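Local coordinates for protein polyphosphate kinase (Porphyromonas gingivalis, PDB 2O8R) that probably catalyses the reversible transfer of the terminal phosphate of ATP onto a growing chain of polyphosphate, at residues Y8-R13 with V551-Y556; R154-S159 with V234-D239; V162-R167 with A180-P185; V193-L198 with Y205-E210. The protein carries 3 engineered substitutions. All blocks are in the same frame, centred on the assembly; numbering follows the deposited sequence.

Contact 1 of 4, residues Y8-R13 with V551-Y556; sequences YPFFRR and VITQLY. With SO4 (sulfate ion), chain C.
Tyr8 and Tyr556 lie almost flat to one another, their planes 2° apart, yet the rings are slid so far along each other, with centroids 5.2 Å apart, that they hardly overlap. The slip carries Tyr8 CE1 over the root of the other side chain, 3.5 Å from Tyr556 CB. Beyond it the next bump on the helix is Thr553, which reaches the rings of both Tyr8 and Phe10. Its methyl, held anti to the backbone N (OG1 at chi1 -50°), presses against Tyr8, with CG2 3.7 Å from Tyr8 CE2, while OG1 lies at the rim of Phe10, near the ring plane, and is bonded to Lys549 O one turn back. The result is an aromatic cluster of Tyr8, Phe10 and Tyr556 through which the start of the N-terminal domain is laid over helix 549-560 of the second phospholipase D-like C-terminal domain. Phe10 meets Tyr556 from another direction: Tyr556 directs its edge at the Phe10 face in an offset edge-to-face pair, planes at 65°, and Ile552 CG2 approaches Phe10 CE1 to 3.6 Å. The hydroxyl of Tyr556 reaches the main chain at Pro9, where it makes a weak hydrogen bond to Pro9 O at 2.8 Å, and is also bonded to Val576 N; Tyr8 OH is held by Glu560. Farther along, where Arg12 occupies the N-cap position of helix 13-29, a sulfate ion, probably from the crystallisation liquor, sits at the helix start and receives a hydrogen bond from Arg13 N to its O2 at 2.9 Å.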
# COMPACT_ATOMS: atom_id res chain seq x y z
N TYR A 8 -18.84 -10.19 -44.91
CA TYR A 8 -19.08 -9.15 -43.90
C TYR A 8 -17.87 -8.32 -43.50
O TYR A 8 -16.78 -8.86 -43.27
CB TYR A 8 -19.72 -9.76 -42.67
CG TYR A 8 -21.15 -10.17 -42.89
CD1 TYR A 8 -22.17 -9.22 -42.98
CD2 TYR A 8 -21.50 -11.51 -43.01
CE1 TYR A 8 -23.49 -9.60 -43.17
CE2 TYR A 8 -22.82 -11.90 -43.21
CZ TYR A 8 -23.81 -10.94 -43.29
OH TYR A 8 -25.12 -11.33 -43.49
N PRO A 9 -18.06 -7.01 -43.37
CA PRO A 9 -17.00 -6.10 -42.94
C PRO A 9 -16.76 -6.15 -41.42
O PRO A 9 -17.71 -6.39 -40.65
CB PRO A 9 -17.55 -4.73 -43.32
CG PRO A 9 -19.03 -4.88 -43.17
CD PRO A 9 -19.33 -6.30 -43.59
N PHE A 10 -15.51 -5.96 -41.01
CA PHE A 10 -15.13 -5.89 -39.59
C PHE A 10 -13.97 -4.93 -39.38
O PHE A 10 -12.97 -5.00 -40.09
CB PHE A 10 -14.67 -7.25 -39.07
CG PHE A 10 -15.71 -8.33 -39.13
CD1 PHE A 10 -16.65 -8.47 -38.12
CD2 PHE A 10 -15.73 -9.23 -40.18
CE1 PHE A 10 -17.60 -9.47 -38.16
CE2 PHE A 10 -16.68 -10.24 -40.23
CZ PHE A 10 -17.61 -10.36 -39.21
N PHE A 11 -14.09 -4.03 -38.40
CA PHE A 11 -12.95 -3.21 -38.01
C PHE A 11 -11.92 -4.11 -37.40
O PHE A 11 -12.27 -5.11 -36.78
CB PHE A 11 -13.34 -2.21 -36.93
CG PHE A 11 -14.22 -1.11 -37.41
CD1 PHE A 11 -13.88 -0.37 -38.54
CD2 PHE A 11 -15.38 -0.79 -36.71
CE1 PHE A 11 -14.70 0.66 -38.97
CE2 PHE A 11 -16.20 0.25 -37.12
CZ PHE A 11 -15.87 0.98 -38.26
N ARG A 12 -10.64 -3.77 -37.57
CA ARG A 12 -9.58 -4.40 -36.79
C ARG A 12 -9.73 -3.96 -35.34
O ARG A 12 -10.10 -2.81 -35.07
CB ARG A 12 -8.22 -4.01 -37.35
CG ARG A 12 -8.11 -4.29 -38.82
CD ARG A 12 -6.73 -4.04 -39.39
NE ARG A 12 -6.78 -4.07 -40.86
CZ ARG A 12 -6.62 -5.17 -41.60
NH1 ARG A 12 -6.38 -6.35 -41.03
NH2 ARG A 12 -6.71 -5.08 -42.93
N ARG A 13 -9.46 -4.85 -34.39
CA ARG A 13 -9.76 -4.54 -33.00
C ARG A 13 -8.90 -3.40 -32.43
O ARG A 13 -9.41 -2.52 -31.73
CB ARG A 13 -9.74 -5.80 -32.12
CG ARG A 13 -8.47 -6.62 -32.17
CD ARG A 13 -8.49 -7.70 -31.10
NE ARG A 13 -8.31 -7.12 -29.77
CZ ARG A 13 -8.40 -7.81 -28.63
NH1 ARG A 13 -8.66 -9.10 -28.64
NH2 ARG A 13 -8.21 -7.19 -27.47
N VAL A 551 -21.06 -13.46 -33.11
CA VAL A 551 -22.20 -12.67 -32.64
C VAL A 551 -22.38 -11.43 -33.51
O VAL A 551 -23.50 -11.02 -33.79
CB VAL A 551 -22.07 -12.26 -31.16
CG1 VAL A 551 -23.41 -11.87 -30.63
CG2 VAL A 551 -21.57 -13.39 -30.35
N ILE A 552 -21.27 -10.84 -33.95
CA ILE A 552 -21.35 -9.68 -34.81
C ILE A 552 -22.06 -10.06 -36.11
O ILE A 552 -22.93 -9.33 -36.59
CB ILE A 552 -19.97 -9.05 -35.06
CG1 ILE A 552 -19.42 -8.48 -33.75
CG2 ILE A 552 -20.08 -7.93 -36.07
CD1 ILE A 552 -18.09 -7.76 -33.87
N THR A 553 -21.74 -11.24 -36.64
CA THR A 553 -22.36 -11.71 -37.88
C THR A 553 -23.87 -11.90 -37.71
O THR A 553 -24.65 -11.54 -38.59
CB THR A 553 -21.69 -13.00 -38.41
OG1 THR A 553 -20.26 -12.82 -38.46
CG2 THR A 553 -22.17 -13.30 -39.80
N GLN A 554 -24.27 -12.46 -36.58
CA GLN A 554 -25.69 -12.58 -36.23
C GLN A 554 -26.37 -11.21 -36.19
O GLN A 554 -27.51 -11.06 -36.65
CB GLN A 554 -25.84 -13.30 -34.89
CG GLN A 554 -24.98 -14.56 -34.80
CD GLN A 554 -25.21 -15.38 -33.54
OE1 GLN A 554 -26.18 -15.16 -32.81
NE2 GLN A 554 -24.33 -16.33 -33.30
N LEU A 555 -25.67 -10.22 -35.66
CA LEU A 555 -26.21 -8.88 -35.55
C LEU A 555 -26.43 -8.30 -36.93
O LEU A 555 -27.49 -7.73 -37.20
CB LEU A 555 -25.30 -7.99 -34.72
CG LEU A 555 -25.13 -8.38 -33.25
CD1 LEU A 555 -24.02 -7.56 -32.61
CD2 LEU A 555 -26.45 -8.24 -32.48
N TYR A 556 -25.43 -8.46 -37.79
CA TYR A 556 -25.52 -8.05 -39.19
C TYR A 556 -26.71 -8.71 -39.89
O TYR A 556 -27.45 -8.05 -40.63
CB TYR A 556 -24.25 -8.45 -39.94
CG TYR A 556 -23.05 -7.56 -39.72
CD1 TYR A 556 -23.18 -6.17 -39.71
CD2 TYR A 556 -21.78 -8.11 -39.56
CE1 TYR A 556 -22.06 -5.35 -39.53
CE2 TYR A 556 -20.66 -7.30 -39.40
CZ TYR A 556 -20.81 -5.93 -39.38
OH TYR A 556 -19.71 -5.15 -39.20
S SO4 C . -8.07 -8.17 -35.55
O1 SO4 C . -9.46 -8.26 -35.08
O2 SO4 C . -7.60 -6.79 -35.48
O3 SO4 C . -7.21 -9.00 -34.71
O4 SO4 C . -8.02 -8.63 -36.94

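Contact 2 of 4, residues R154-S159 with V234-D239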
# COMPACT_ATOMS: atom_id res chain seq x y z
N ARG A 154 27.80 -1.86 -18.80
CA ARG A 154 26.39 -2.09 -19.14
C ARG A 154 25.48 -1.37 -18.15
O ARG A 154 25.75 -1.37 -16.94
CB ARG A 154 26.10 -3.58 -19.09
CG ARG A 154 25.04 -4.06 -20.06
CD ARG A 154 24.98 -5.58 -20.14
NE ARG A 154 26.30 -6.21 -20.27
CZ ARG A 154 26.51 -7.45 -20.70
NH1 ARG A 154 25.49 -8.21 -21.06
NH2 ARG A 154 27.75 -7.93 -20.76
N THR A 155 24.41 -0.75 -18.64
CA THR A 155 23.41 -0.13 -17.77
C THR A 155 22.01 -0.48 -18.23
O THR A 155 21.78 -0.76 -19.40
CB THR A 155 23.53 1.42 -17.71
OG1 THR A 155 23.73 1.95 -19.02
CG2 THR A 155 24.68 1.85 -16.80
N PHE A 156 21.07 -0.45 -17.28
CA PHE A 156 19.67 -0.74 -17.55
C PHE A 156 18.87 0.55 -17.48
O PHE A 156 19.23 1.47 -16.75
CB PHE A 156 19.15 -1.71 -16.49
CG PHE A 156 17.84 -2.34 -16.83
CD1 PHE A 156 17.79 -3.44 -17.68
CD2 PHE A 156 16.65 -1.85 -16.30
CE1 PHE A 156 16.58 -4.03 -18.01
CE2 PHE A 156 15.43 -2.44 -16.62
CZ PHE A 156 15.40 -3.54 -17.47
N ILE A 157 17.80 0.63 -18.26
CA ILE A 157 16.85 1.74 -18.18
C ILE A 157 15.47 1.14 -17.91
O ILE A 157 14.88 0.53 -18.79
CB ILE A 157 16.85 2.58 -19.48
CG1 ILE A 157 18.21 3.22 -19.70
CG2 ILE A 157 15.77 3.66 -19.44
CD1 ILE A 157 18.31 4.03 -20.99
N ARG A 158 14.98 1.32 -16.69
CA ARG A 158 13.69 0.74 -16.27
C ARG A 158 12.49 1.37 -16.96
O ARG A 158 12.51 2.54 -17.36
CB ARG A 158 13.51 0.86 -14.76
CG ARG A 158 14.66 0.28 -13.96
CD ARG A 158 14.41 0.45 -12.50
NE ARG A 158 13.24 -0.28 -12.02
CZ ARG A 158 12.74 -0.16 -10.79
NH1 ARG A 158 13.32 0.67 -9.93
NH2 ARG A 158 11.67 -0.85 -10.43
N SER A 159 11.44 0.57 -17.08
CA SER A 159 10.25 1.02 -17.76
C SER A 159 9.38 1.82 -16.79
O SER A 159 9.51 1.70 -15.57
CB SER A 159 9.48 -0.16 -18.37
OG SER A 159 9.10 -1.08 -17.37
N VAL A 234 11.24 4.27 -21.70
CA VAL A 234 11.09 3.02 -22.43
C VAL A 234 9.94 2.24 -21.83
O VAL A 234 9.81 2.17 -20.62
CB VAL A 234 12.42 2.20 -22.44
CG1 VAL A 234 13.02 2.11 -21.06
CG2 VAL A 234 12.23 0.82 -23.03
N SER A 235 9.06 1.71 -22.68
CA SER A 235 8.10 0.69 -22.23
C SER A 235 8.66 -0.64 -22.66
O SER A 235 9.16 -0.76 -23.78
CB SER A 235 6.73 0.88 -22.86
OG SER A 235 6.29 2.23 -22.82
N ARG A 236 8.60 -1.64 -21.79
CA ARG A 236 8.96 -3.01 -22.20
C ARG A 236 7.99 -4.06 -21.69
O ARG A 236 7.17 -3.78 -20.80
CB ARG A 236 10.41 -3.34 -21.82
CG ARG A 236 10.80 -3.04 -20.39
CD ARG A 236 12.26 -3.40 -20.18
NE ARG A 236 13.11 -2.75 -21.17
CZ ARG A 236 14.15 -1.99 -20.87
NH1 ARG A 236 14.47 -1.79 -19.61
NH2 ARG A 236 14.88 -1.43 -21.82
N ASP A 237 8.07 -5.27 -22.26
CA ASP A 237 7.18 -6.41 -21.91
C ASP A 237 7.30 -6.84 -20.44
O ASP A 237 6.31 -7.23 -19.83
CB ASP A 237 7.42 -7.60 -22.86
CG ASP A 237 8.79 -8.25 -22.66
OD1 ASP A 237 9.79 -7.52 -22.45
OD2 ASP A 237 8.88 -9.49 -22.74
N ALA A 238 8.52 -6.77 -19.91
CA ALA A 238 8.82 -6.89 -18.47
C ALA A 238 10.22 -6.33 -18.19
O ALA A 238 11.05 -6.25 -19.08
CB ALA A 238 8.72 -8.35 -18.03
N ASP A 239 10.48 -5.93 -16.94
CA ASP A 239 11.79 -5.39 -16.57
C ASP A 239 12.78 -6.50 -16.23
O ASP A 239 12.84 -6.96 -15.09
CB ASP A 239 11.68 -4.45 -15.36
CG ASP A 239 11.44 -3.01 -15.77
OD1 ASP A 239 11.24 -2.74 -16.98
OD2 ASP A 239 11.47 -2.14 -14.86
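Phe156 meets segment 234-239 with two surfaces of its ring. Arg236 NH1 is modelled over one face, closer than is credible, so the detail there is doubtful, whereas the carboxyl group of Asp239 stands at the rim, its plane almost perpendicular to the ring. With CG anti to the backbone N (chi1 -166°) the ring reaches forward to the Arg236 and Asp239 side chains. The next residue, Ile157, contributes its branch methyl, which packs on Val234, Ile157 CG2 to Val234 CG1 being 3.5 Å. Its carbonyl oxygen is modelled very close to Arg236 NH1; a hydrogen bond is plausible there, but its length and bend are doubtful at this resolution. Arg158 turns its side chain from the other segment, although CB still lies 3.6 Å from Asp239 OD2. A bend at chi3 brings its guanidinium edge-on to that oxygen, in a long salt bridge of 3.8 Å from NE to Asp239 OD2. Ser159 completes the walk. Its hydroxyl donates to Asp239 OD1 at 2.7 Å, coming from above the carboxylate plane, and its N gives the same oxygen a weak bond of 3.3 Å, so that one carboxylate ties down backbone and side chain together. Ser159 CA also approaches Val234 O, at 3.1 Å, in a CA-H...O contact. The loop before strand 163-169 is thus fastened to the end of strand 225-235 in the middle-domain sheet; beyond, Ser235 OG is hydrogen-bonded to Glu50 of helix 35-63 and Arg268 of strand 268-272, and Pro141 of the second subunit packs on Phe156 and Arg158.

Contact 3 of 4, residues V162-R167 with A180-P185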
# COMPACT_ATOMS: atom_id res chain seq x y z
N VAL A 162 11.20 7.99 -15.85
CA VAL A 162 11.72 9.02 -16.71
C VAL A 162 13.20 9.10 -16.43
O VAL A 162 13.61 9.12 -15.27
CB VAL A 162 11.09 10.37 -16.40
CG1 VAL A 162 11.80 11.48 -17.15
CG2 VAL A 162 9.63 10.35 -16.74
N TYR A 163 14.00 9.12 -17.49
CA TYR A 163 15.44 9.34 -17.35
C TYR A 163 15.84 10.53 -18.20
O TYR A 163 15.16 10.91 -19.17
CB TYR A 163 16.25 8.14 -17.82
CG TYR A 163 16.14 6.89 -16.99
CD1 TYR A 163 17.23 6.42 -16.27
CD2 TYR A 163 14.95 6.17 -16.94
CE1 TYR A 163 17.14 5.25 -15.53
CE2 TYR A 163 14.85 5.00 -16.19
CZ TYR A 163 15.94 4.55 -15.49
OH TYR A 163 15.85 3.39 -14.75
N LEU A 164 16.97 11.12 -17.82
CA LEU A 164 17.57 12.21 -18.55
C LEU A 164 18.84 11.69 -19.17
O LEU A 164 19.73 11.20 -18.47
CB LEU A 164 17.90 13.34 -17.59
CG LEU A 164 17.04 14.61 -17.50
CD1 LEU A 164 15.78 14.58 -18.35
CD2 LEU A 164 16.71 14.85 -16.04
N ALA A 165 18.92 11.77 -20.49
CA ALA A 165 20.18 11.55 -21.17
C ALA A 165 20.83 12.90 -21.38
O ALA A 165 20.24 13.80 -21.98
CB ALA A 165 19.97 10.84 -22.47
N VAL A 166 22.05 13.05 -20.86
CA VAL A 166 22.82 14.30 -20.91
C VAL A 166 24.00 14.16 -21.85
O VAL A 166 24.73 13.17 -21.80
CB VAL A 166 23.40 14.64 -19.51
CG1 VAL A 166 24.21 15.92 -19.56
CG2 VAL A 166 22.31 14.75 -18.46
N ARG A 167 24.20 15.16 -22.71
CA ARG A 167 25.38 15.24 -23.57
C ARG A 167 26.43 16.15 -22.93
O ARG A 167 26.13 17.28 -22.54
CB ARG A 167 25.00 15.79 -24.94
CG ARG A 167 26.17 16.05 -25.85
CD ARG A 167 25.71 16.21 -27.28
NE ARG A 167 25.17 17.54 -27.54
CZ ARG A 167 24.60 17.90 -28.68
NH1 ARG A 167 24.50 17.02 -29.68
NH2 ARG A 167 24.14 19.13 -28.84
N ALA A 180 25.75 10.87 -20.67
CA ALA A 180 25.42 10.39 -19.34
C ALA A 180 23.93 10.15 -19.16
O ALA A 180 23.07 10.74 -19.84
CB ALA A 180 25.94 11.32 -18.30
N LEU A 181 23.62 9.26 -18.23
CA LEU A 181 22.26 8.92 -17.94
C LEU A 181 22.03 9.26 -16.50
O LEU A 181 22.81 8.83 -15.65
CB LEU A 181 22.06 7.42 -18.14
CG LEU A 181 20.64 6.85 -18.08
CD1 LEU A 181 19.84 7.27 -19.29
CD2 LEU A 181 20.73 5.35 -18.03
N LEU A 182 20.98 10.02 -16.21
CA LEU A 182 20.53 10.06 -14.81
C LEU A 182 19.03 9.87 -14.54
O LEU A 182 18.18 9.97 -15.43
CB LEU A 182 21.15 11.22 -14.01
CG LEU A 182 21.17 12.63 -14.55
CD1 LEU A 182 19.83 13.28 -14.31
CD2 LEU A 182 22.25 13.39 -13.83
N ASN A 183 18.76 9.55 -13.27
CA ASN A 183 17.44 9.15 -12.83
C ASN A 183 16.64 10.35 -12.38
O ASN A 183 17.20 11.30 -11.83
CB ASN A 183 17.55 8.15 -11.68
CG ASN A 183 18.56 8.59 -10.63
OD1 ASN A 183 19.61 9.14 -10.94
ND2 ASN A 183 18.24 8.34 -9.37
N VAL A 184 15.34 10.32 -12.60
CA VAL A 184 14.49 11.30 -11.97
C VAL A 184 13.74 10.59 -10.85
O VAL A 184 12.82 9.82 -11.08
CB VAL A 184 13.62 12.08 -12.99
CG1 VAL A 184 14.36 12.12 -14.30
CG2 VAL A 184 12.28 11.45 -13.18
N PRO A 185 14.18 10.83 -9.61
CA PRO A 185 13.80 10.00 -8.46
C PRO A 185 12.36 10.18 -8.03
O PRO A 185 12.10 10.62 -6.90
CB PRO A 185 14.75 10.46 -7.35
CG PRO A 185 15.14 11.84 -7.74
CD PRO A 185 15.08 11.94 -9.24
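Tyr163 and Leu181 cross obliquely on one face of an antiparallel hairpin, the isobutyl group approaching the ring so that Leu181 CG lies 3.9 Å from Tyr163 CD1. Leu181 reaches it because its CG stands anti to the backbone N (chi1 -171°). Ala165 and Asn183 share this face. On the other, Leu164 and Leu182 cross at a slant, with Leu164 CB 3.8 Å from Leu182 CD1, while Leu164 CD2 meets Val184 CG1 at about a right angle; Val166 and Ala180 continue this face with smaller groups. Past the regular pairing, Val162 CB packs 3.6 Å from Val184 CG2. Strand 163-169 runs between 178-183 and 225-235 in the sheet of the middle domain, and helices 209-214 and 217-220 cover the Leu164 and Leu182 face through Ile213 and Leu217. The backbones run at 152° to one another, with two hydrogen-bonded pairs: Leu164 N to Leu182 O at 2.9 Å and its return bond, then Val166 N to Ala180 O at 2.7 Å and its return. Val184 N adds a weak 3.4 Å bond to Val162 O. The hairpin satisfies the backbones of these pairs, those of Tyr163 and Ala165 bond outward to strand 225-235, and mostly hydrocarbon packs on the faces.

Contact 4 of 4, residues V193-L198 with Y205-E210; sequences VELPRL and YYSFLE
Tyr205 meets Leu195 through the bases of the two side chains, which cross at about a right angle with CB to CB at 3.8 Å, leaving the ring to lie against His127. Leu195 N lies 3.2 Å from Tyr205 O, a loose pairing. Tyr206 points to the other face and lies alongside Glu194, both side chains running the same way and the carboxylate only 12° from the plane of the ring. The aliphatic part of the glutamate does the touching, Glu194 CG being 3.7 Å from Tyr206 CE1; an extended chain, anti from the backbone N onward (chi1 -166°), keeps it beside the ring. Ser207 supplies the firm end of the ladder, an antiparallel hydrogen-bonded pair in which Val193 N reaches Ser207 O at 2.8 Å and Ser207 N returns to Val193 O at 2.9 Å. Its OG is 4.1 Å from Leu195 CD1, on the same face as Tyr205. Phe208 then takes the N-cap position of helix 209-214, its ring stacked on Tyr300, after which Leu209, already in that helix, swings CD1 to 4.0 Å from Val193 CG2. Glu210 forms a salt bridge with Arg191. This hairpin of the middle domain belongs to a three-stranded sheet in which 204-208 is the central strand, antiparallel to 192-195 and parallel to 115-118; helix 125-139 covers one face, meeting Leu195 through His127 and Leu131, and Pro310 and Pro312 touch Tyr206 on the other.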
# COMPACT_ATOMS: atom_id res chain seq x y z
N VAL A 193 6.64 19.71 -8.14
CA VAL A 193 7.21 20.32 -6.95
C VAL A 193 6.63 21.72 -6.82
O VAL A 193 6.80 22.55 -7.73
CB VAL A 193 8.76 20.36 -7.04
CG1 VAL A 193 9.40 20.95 -5.77
CG2 VAL A 193 9.29 18.97 -7.26
N GLU A 194 5.91 21.97 -5.73
CA GLU A 194 5.32 23.28 -5.45
C GLU A 194 6.41 24.24 -4.97
O GLU A 194 7.31 23.85 -4.23
CB GLU A 194 4.24 23.17 -4.38
CG GLU A 194 3.33 24.42 -4.25
CD GLU A 194 2.45 24.40 -2.98
OE1 GLU A 194 2.73 23.61 -2.04
OE2 GLU A 194 1.50 25.20 -2.92
N LEU A 195 6.33 25.49 -5.42
CA LEU A 195 7.28 26.53 -5.03
C LEU A 195 6.60 27.46 -4.04
O LEU A 195 5.41 27.75 -4.20
CB LEU A 195 7.75 27.32 -6.25
CG LEU A 195 8.42 26.54 -7.38
CD1 LEU A 195 9.19 27.48 -8.28
CD2 LEU A 195 9.37 25.52 -6.83
N PRO A 196 7.33 27.92 -3.01
CA PRO A 196 6.70 28.72 -1.94
C PRO A 196 6.00 30.00 -2.43
O PRO A 196 6.37 30.59 -3.46
CB PRO A 196 7.86 29.02 -0.99
CG PRO A 196 8.85 27.90 -1.25
CD PRO A 196 8.76 27.69 -2.74
N ARG A 197 5.00 30.43 -1.67
CA ARG A 197 4.01 31.35 -2.19
C ARG A 197 3.57 32.30 -1.09
O ARG A 197 3.63 31.97 0.08
CB ARG A 197 2.81 30.53 -2.62
CG ARG A 197 1.94 31.18 -3.61
CD ARG A 197 0.54 30.66 -3.47
NE ARG A 197 -0.38 31.61 -4.07
CZ ARG A 197 -1.43 32.11 -3.44
NH1 ARG A 197 -1.71 31.71 -2.20
NH2 ARG A 197 -2.20 32.99 -4.06
N LEU A 198 3.12 33.48 -1.49
CA LEU A 198 2.58 34.48 -0.58
C LEU A 198 1.15 34.72 -1.00
O LEU A 198 0.88 34.70 -2.20
CB LEU A 198 3.30 35.80 -0.78
CG LEU A 198 4.80 35.94 -0.58
CD1 LEU A 198 5.18 37.26 -1.23
CD2 LEU A 198 5.16 35.90 0.89
N TYR A 205 2.59 27.86 -7.85
CA TYR A 205 3.65 27.51 -8.78
C TYR A 205 3.98 26.04 -8.69
O TYR A 205 4.02 25.47 -7.60
CB TYR A 205 4.89 28.35 -8.51
CG TYR A 205 4.65 29.81 -8.80
CD1 TYR A 205 4.83 30.31 -10.09
CD2 TYR A 205 4.23 30.68 -7.80
CE1 TYR A 205 4.60 31.65 -10.37
CE2 TYR A 205 4.00 32.01 -8.07
CZ TYR A 205 4.18 32.49 -9.35
OH TYR A 205 3.95 33.82 -9.60
N TYR A 206 4.19 25.42 -9.86
CA TYR A 206 4.65 24.04 -9.88
C TYR A 206 5.75 23.84 -10.90
O TYR A 206 5.81 24.51 -11.93
CB TYR A 206 3.50 23.09 -10.15
CG TYR A 206 2.43 23.17 -9.11
CD1 TYR A 206 2.59 22.52 -7.88
CD2 TYR A 206 1.26 23.89 -9.33
CE1 TYR A 206 1.61 22.59 -6.91
CE2 TYR A 206 0.27 23.97 -8.36
CZ TYR A 206 0.46 23.32 -7.15
OH TYR A 206 -0.50 23.38 -6.17
N SER A 207 6.62 22.88 -10.61
CA SER A 207 7.71 22.55 -11.51
C SER A 207 7.77 21.05 -11.65
O SER A 207 7.51 20.34 -10.68
CB SER A 207 9.02 23.02 -10.92
OG SER A 207 9.12 24.42 -10.97
N PHE A 208 8.10 20.60 -12.85
CA PHE A 208 8.47 19.19 -13.08
C PHE A 208 9.78 18.92 -12.35
O PHE A 208 10.70 19.75 -12.37
CB PHE A 208 8.70 18.90 -14.57
CG PHE A 208 7.44 18.93 -15.41
CD1 PHE A 208 6.80 17.75 -15.76
CD2 PHE A 208 6.92 20.12 -15.88
CE1 PHE A 208 5.66 17.76 -16.55
CE2 PHE A 208 5.79 20.14 -16.67
CZ PHE A 208 5.16 18.96 -17.01
N LEU A 209 9.86 17.77 -11.72
CA LEU A 209 11.09 17.35 -11.09
C LEU A 209 12.26 17.37 -12.07
O LEU A 209 13.32 17.91 -11.75
CB LEU A 209 10.92 15.95 -10.50
CG LEU A 209 11.93 15.45 -9.47
CD1 LEU A 209 12.22 16.54 -8.45
CD2 LEU A 209 11.38 14.18 -8.80
N GLU A 210 12.04 16.84 -13.28
CA GLU A 210 13.14 16.72 -14.26
C GLU A 210 13.64 18.07 -14.75
O GLU A 210 14.79 18.19 -15.15
CB GLU A 210 12.78 15.81 -15.44
CG GLU A 210 11.72 16.35 -16.41
CD GLU A 210 10.29 15.94 -16.03
OE1 GLU A 210 10.01 15.77 -14.82
OE2 GLU A 210 9.45 15.80 -16.94

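Overall arrangement
From the N terminus, residues 8-13 open contact 1, which closes only at 551-556 and so encloses the other three, tying the N-terminal domain to the second C-terminal domain. Within that long loop, contact 2 opens at 154-159 and closes at 234-239, enclosing contacts 3 and 4. These two follow in series as local hairpins of the middle domain: 162-167 pairs with 180-185 before 193-198 pairs with 205-210. Contacts 2 and 3 share a six-stranded sheet and touch where Ile157 packs on Leu181; contact 4, in a separate sheet, reaches contact 3 where Leu164 packs on Glu210. Contact 1 stands apart, its centre about 38 Å from that of contact 2.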